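PDB 6QGI: VP5 from Halorubrum pleomorphic virus 2, which probably drives fusion of the pleomorphic viral envelope with the membrane of its haloarchaeal host, as a prokaryotic viral membrane fusion protein. Local coordinates for residues Val295-Glu300 against Thr317-Asp322; Gly341-Thr346 against Ile437-Ser442. One frame throughout, in Å; residues are numbered along the deposited sequence.

How the contacts relate
Contacts 1 and 2 lie side by side in an antiparallel sheet region, their centres about 10 Å apart. They follow one another along the chain: Val295-Glu300 and Thr317-Asp322 are separated by only 16 residues, whereas Gly341-Thr346 meets Ile437-Ser442 across 90 intervening residues, none of them helical. Strands 312-320 and 343-355 are neighbours and join the two contacts, giving the local strand order 297-299, 312-320, 343-355, 434-439. At the seam Ala319 O lies 2.8 Å from Tyr344 N, and Thr321 OG1 is hydrogen-bonded to Asp342 N. A short local pairing and a far-reaching one are thus knitted into the same stretch of sheet.

Contact 1: Val295-Glu300 against Thr317-Asp322; sequences VPVDAE and TFALTD
Pro296 lays its ring against the carbonyl of Leu320, with CD 3.0 Å from Leu320 O and CB and CG a little farther off. Val295, the residue before it, touches the same oxygen with CG1, at 3.4 Å. A chi1 of 172° swings that branch away from the backbone N and brings it also against the backbone of Thr321. Proline suits this place at the start of the pairing, because its nitrogen carries no hydrogen and the ring offers carbon to the facing carbonyl instead. Its own oxygen accepts Leu320 N at 2.8 Å.

Farther along, Asp298 N donates to Phe318 O in an almost straight bond of 2.9 Å. Between these two bonds Val297 and Ala319 form a non-hydrogen-bonded antiparallel pair. Both point to the same face, where the short alanine methyl, CB, meets Val297 CG2 at 3.8 Å and leaves room for Tyr493 of helix 476-496 against the valine. At the next position a water bridges the strands, giving a hydrogen to Asp298 O and taking one from Phe318 N at 2.8 Å. Thr317 lies beside it, its CB 3.4 Å from Asp298 O, while its hydroxyl is bonded to Tyr493. The carboxylate of Asp298, on the opposite face from Val297, is held by a salt bridge to Arg301 and by the backbone N of Ser461.

Backbone polarity, with one water standing in for a direct bond, therefore holds the strands together, while compact apolar groups pack beside it and the buried aspartate charge is met from outside the pair.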
loop_
_atom_site.group_PDB
_atom_site.type_symbol
_atom_site.label_atom_id
_atom_site.label_comp_id
_atom_site.label_asym_id
_atom_site.label_seq_id
_atom_site.Cartn_x
_atom_site.Cartn_y
_atom_site.Cartn_z
ATOM N N VAL A 295 5.818 5.626 -12.286
ATOM C CA VAL A 295 6.781 5.581 -11.190
ATOM C C VAL A 295 8.076 4.983 -11.773
ATOM O O VAL A 295 7.994 3.907 -12.361
ATOM C CB VAL A 295 6.209 4.784 -9.977
ATOM C CG1 VAL A 295 7.260 4.561 -8.898
ATOM C CG2 VAL A 295 4.981 5.481 -9.392
ATOM N N PRO A 296 9.252 5.668 -11.689
ATOM C CA PRO A 296 10.490 5.089 -12.263
ATOM C C PRO A 296 10.695 3.629 -11.850
ATOM O O PRO A 296 10.532 3.291 -10.675
ATOM C CB PRO A 296 11.594 5.993 -11.717
ATOM C CG PRO A 296 10.920 7.293 -11.482
ATOM C CD PRO A 296 9.509 6.990 -11.079
ATOM N N VAL A 297 10.940 2.751 -12.838
ATOM C CA VAL A 297 11.070 1.307 -12.623
ATOM C C VAL A 297 12.310 0.747 -13.330
ATOM O O VAL A 297 12.704 1.245 -14.386
ATOM C CB VAL A 297 9.783 0.562 -13.123
ATOM C CG1 VAL A 297 9.964 -0.948 -13.132
ATOM C CG2 VAL A 297 8.552 0.921 -12.300
ATOM N N ASP A 298 12.886 -0.324 -12.757
ATOM C CA ASP A 298 13.961 -1.093 -13.359
ATOM C C ASP A 298 13.424 -2.501 -13.600
ATOM O O ASP A 298 13.566 -3.394 -12.756
ATOM C CB ASP A 298 15.251 -1.091 -12.522
ATOM C CG ASP A 298 16.463 -1.710 -13.217
ATOM O OD1 ASP A 298 16.273 -2.512 -14.161
ATOM O OD2 ASP A 298 17.594 -1.394 -12.821
ATOM N N ALA A 299 12.775 -2.670 -14.757
ATOM C CA ALA A 299 12.178 -3.917 -15.218
ATOM C C ALA A 299 13.232 -4.903 -15.731
ATOM O O ALA A 299 13.006 -6.113 -15.687
ATOM C CB ALA A 299 11.187 -3.613 -16.330
ATOM N N GLU A 300 14.373 -4.384 -16.225
ATOM C CA GLU A 300 15.435 -5.166 -16.854
ATOM C C GLU A 300 16.510 -5.720 -15.909
ATOM O O GLU A 300 17.336 -6.507 -16.372
ATOM C CB GLU A 300 16.118 -4.344 -17.956
ATOM C CG GLU A 300 15.581 -4.636 -19.351
ATOM C CD GLU A 300 15.647 -6.079 -19.832
ATOM O OE1 GLU A 300 16.656 -6.768 -19.552
ATOM O OE2 GLU A 300 14.683 -6.517 -20.502
ATOM N N THR A 317 12.372 -7.195 -8.989
ATOM C CA THR A 317 12.664 -5.919 -9.645
ATOM C C THR A 317 12.254 -4.741 -8.762
ATOM O O THR A 317 11.297 -4.835 -7.984
ATOM C CB THR A 317 11.982 -5.844 -11.018
ATOM O OG1 THR A 317 10.618 -6.245 -10.889
ATOM C CG2 THR A 317 12.686 -6.698 -12.071
ATOM N N PHE A 318 12.992 -3.625 -8.905
ATOM C CA PHE A 318 12.798 -2.393 -8.153
ATOM C C PHE A 318 12.007 -1.330 -8.901
ATOM O O PHE A 318 12.066 -1.211 -10.131
ATOM C CB PHE A 318 14.146 -1.775 -7.763
ATOM C CG PHE A 318 14.879 -2.430 -6.623
ATOM C CD1 PHE A 318 14.481 -2.222 -5.308
ATOM C CD2 PHE A 318 16.019 -3.189 -6.856
ATOM C CE1 PHE A 318 15.187 -2.796 -4.249
ATOM C CE2 PHE A 318 16.725 -3.758 -5.798
ATOM C CZ PHE A 318 16.304 -3.559 -4.503
ATOM N N ALA A 319 11.300 -0.528 -8.106
ATOM C CA ALA A 319 10.538 0.640 -8.503
ATOM C C ALA A 319 10.826 1.723 -7.485
ATOM O O ALA A 319 10.825 1.448 -6.279
ATOM C CB ALA A 319 9.053 0.318 -8.565
ATOM N N LEU A 320 11.172 2.920 -7.957
ATOM C CA LEU A 320 11.471 4.036 -7.069
ATOM C C LEU A 320 10.572 5.196 -7.398
ATOM O O LEU A 320 10.458 5.542 -8.574
ATOM C CB LEU A 320 12.944 4.468 -7.210
ATOM C CG LEU A 320 14.062 3.535 -6.720
ATOM C CD1 LEU A 320 15.381 4.241 -6.793
ATOM C CD2 LEU A 320 13.895 3.155 -5.275
ATOM N N THR A 321 9.934 5.803 -6.374
ATOM C CA THR A 321 9.084 6.985 -6.570
ATOM C C THR A 321 9.999 8.163 -6.934
ATOM O O THR A 321 9.652 8.995 -7.774
ATOM C CB THR A 321 8.233 7.287 -5.331
ATOM O OG1 THR A 321 9.100 7.617 -4.255
ATOM C CG2 THR A 321 7.313 6.141 -4.942
ATOM N N ASP A 322 11.186 8.196 -6.307
ATOM C CA ASP A 322 12.220 9.195 -6.521
ATOM C C ASP A 322 13.529 8.488 -6.888
ATOM O O ASP A 322 14.228 7.979 -6.004
ATOM C CB ASP A 322 12.378 10.063 -5.258
ATOM C CG ASP A 322 13.150 11.350 -5.444
ATOM O OD1 ASP A 322 13.774 11.524 -6.516
ATOM O OD2 ASP A 322 13.125 12.190 -4.524
HETATM O O HOH W 1 15.379 -3.520 -10.310
#

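Contact 2: Gly341-Thr346 against Ile437-Ser442; sequences GDVYFT and IQLQGS
Ile437 O receives Phe345 N at 2.8 Å, nearly in line with its C=O bond, and also lies 3.3 Å from Tyr344 CA in a CA-H...O contact. Ile437 N donates in return to Phe345 O from above the carbonyl plane. Leu439 N bonds to Val343 O, and just beyond it a water joins Val343 N to Leu439 O.

On one face, Gln438 extends past Tyr344 to Asp342: CG is anti to the backbone N (chi1 -177°) and the chain runs straight on, carrying the amide outward. Glutamine's long, flexible chain lets CB and CG pass the tyrosine ring while the flat amide, 88° from the ring plane, stacks on the Asp342 carboxylate, tilted by 24°. NE2 makes weak hydrogen bonds to Gln440 OE1 and Asp61 O; the tyrosine hydroxyl is bonded to Asn62 and the carboxylate to Asn64.

The other face is apolar: Leu439 CD1 packs 3.5 Å from Val343 CG1 and 4.0 Å from Phe345 CB, which also touches Ile437 CG1. Ile305 covers Phe345 and Leu439, and Phe318 sets its ring edge-to-face with Phe345. Such pairing, one face apolar and the other mixed, is characteristic of a twisted antiparallel beta-sheet packed into a protein core.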
loop_
_atom_site.group_PDB
_atom_site.type_symbol
_atom_site.label_atom_id
_atom_site.label_comp_id
_atom_site.label_asym_id
_atom_site.label_seq_id
_atom_site.Cartn_x
_atom_site.Cartn_y
_atom_site.Cartn_z
ATOM N N GLY A 341 12.031 9.346 -1.361
ATOM C CA GLY A 341 10.802 8.732 -1.836
ATOM C C GLY A 341 10.548 7.370 -1.227
ATOM O O GLY A 341 11.107 7.042 -0.177
ATOM N N ASP A 342 9.687 6.573 -1.877
ATOM C CA ASP A 342 9.316 5.230 -1.452
ATOM C C ASP A 342 9.904 4.172 -2.385
ATOM O O ASP A 342 10.002 4.390 -3.596
ATOM C CB ASP A 342 7.792 5.087 -1.357
ATOM C CG ASP A 342 7.149 5.911 -0.253
ATOM O OD1 ASP A 342 7.617 5.825 0.907
ATOM O OD2 ASP A 342 6.169 6.630 -0.543
ATOM N N VAL A 343 10.317 3.034 -1.799
ATOM C CA VAL A 343 10.906 1.893 -2.513
ATOM C C VAL A 343 9.874 0.794 -2.681
ATOM O O VAL A 343 9.316 0.332 -1.688
ATOM C CB VAL A 343 12.167 1.321 -1.809
ATOM C CG1 VAL A 343 12.798 0.197 -2.631
ATOM C CG2 VAL A 343 13.179 2.406 -1.541
ATOM N N TYR A 344 9.662 0.346 -3.929
ATOM C CA TYR A 344 8.765 -0.761 -4.238
ATOM C C TYR A 344 9.584 -1.947 -4.760
ATOM O O TYR A 344 10.692 -1.758 -5.273
ATOM C CB TYR A 344 7.651 -0.344 -5.213
ATOM C CG TYR A 344 6.735 0.716 -4.639
ATOM C CD1 TYR A 344 5.716 0.380 -3.755
ATOM C CD2 TYR A 344 6.915 2.061 -4.945
ATOM C CE1 TYR A 344 4.897 1.353 -3.190
ATOM C CE2 TYR A 344 6.092 3.043 -4.399
ATOM C CZ TYR A 344 5.086 2.683 -3.518
ATOM O OH TYR A 344 4.262 3.639 -2.980
ATOM N N PHE A 345 9.078 -3.173 -4.547
ATOM C CA PHE A 345 9.768 -4.392 -4.955
ATOM C C PHE A 345 8.764 -5.433 -5.441
ATOM O O PHE A 345 7.960 -5.937 -4.652
ATOM C CB PHE A 345 10.629 -4.939 -3.799
ATOM C CG PHE A 345 11.715 -5.917 -4.189
ATOM C CD1 PHE A 345 12.868 -5.481 -4.836
ATOM C CD2 PHE A 345 11.616 -7.263 -3.852
ATOM C CE1 PHE A 345 13.884 -6.380 -5.172
ATOM C CE2 PHE A 345 12.634 -8.161 -4.186
ATOM C CZ PHE A 345 13.766 -7.711 -4.834
ATOM N N THR A 346 8.785 -5.711 -6.760
ATOM C CA THR A 346 7.916 -6.691 -7.407
ATOM C C THR A 346 8.672 -8.005 -7.439
ATOM O O THR A 346 9.718 -8.099 -8.086
ATOM C CB THR A 346 7.485 -6.208 -8.793
ATOM O OG1 THR A 346 6.960 -4.883 -8.675
ATOM C CG2 THR A 346 6.454 -7.132 -9.441
ATOM N N ILE A 437 5.650 -5.104 -3.047
ATOM C CA ILE A 437 5.774 -4.754 -1.633
ATOM C C ILE A 437 6.531 -3.430 -1.501
ATOM O O ILE A 437 7.331 -3.093 -2.372
ATOM C CB ILE A 437 6.454 -5.895 -0.813
ATOM C CG1 ILE A 437 7.887 -6.206 -1.318
ATOM C CG2 ILE A 437 5.579 -7.155 -0.810
ATOM C CD1 ILE A 437 8.791 -6.923 -0.363
ATOM N N GLN A 438 6.266 -2.669 -0.430
ATOM C CA GLN A 438 6.999 -1.430 -0.178
ATOM C C GLN A 438 8.042 -1.735 0.884
ATOM O O GLN A 438 7.676 -2.132 1.987
ATOM C CB GLN A 438 6.071 -0.277 0.238
ATOM C CG GLN A 438 6.826 1.037 0.433
ATOM C CD GLN A 438 5.959 2.184 0.872
ATOM O OE1 GLN A 438 4.952 2.495 0.250
ATOM N NE2 GLN A 438 6.351 2.854 1.944
ATOM N N LEU A 439 9.331 -1.570 0.552
ATOM C CA LEU A 439 10.428 -1.845 1.479
ATOM C C LEU A 439 10.545 -0.732 2.507
ATOM O O LEU A 439 10.736 0.425 2.139
ATOM C CB LEU A 439 11.753 -2.032 0.718
ATOM C CG LEU A 439 11.744 -3.092 -0.387
ATOM C CD1 LEU A 439 12.994 -3.027 -1.224
ATOM C CD2 LEU A 439 11.585 -4.494 0.184
ATOM N N GLN A 440 10.382 -1.082 3.792
ATOM C CA GLN A 440 10.438 -0.153 4.925
ATOM C C GLN A 440 11.746 -0.333 5.676
ATOM O O GLN A 440 12.422 0.654 6.004
ATOM C CB GLN A 440 9.251 -0.386 5.884
ATOM C CG GLN A 440 7.915 -0.733 5.230
ATOM C CD GLN A 440 7.199 0.451 4.629
ATOM O OE1 GLN A 440 7.652 1.602 4.689
ATOM N NE2 GLN A 440 6.047 0.183 4.033
ATOM N N GLY A 441 12.090 -1.595 5.929
ATOM C CA GLY A 441 13.300 -1.982 6.635
ATOM C C GLY A 441 14.493 -2.127 5.718
ATOM O O GLY A 441 14.335 -2.299 4.504
ATOM N N SER A 442 15.698 -2.083 6.317
ATOM C CA SER A 442 16.973 -2.199 5.630
ATOM C C SER A 442 17.124 -3.546 4.920
ATOM O O SER A 442 16.565 -4.561 5.348
ATOM C CB SER A 442 18.121 -1.982 6.599
ATOM O OG SER A 442 18.214 -0.628 7.009
HETATM O O HOH W 2 9.473 2.827 1.189
#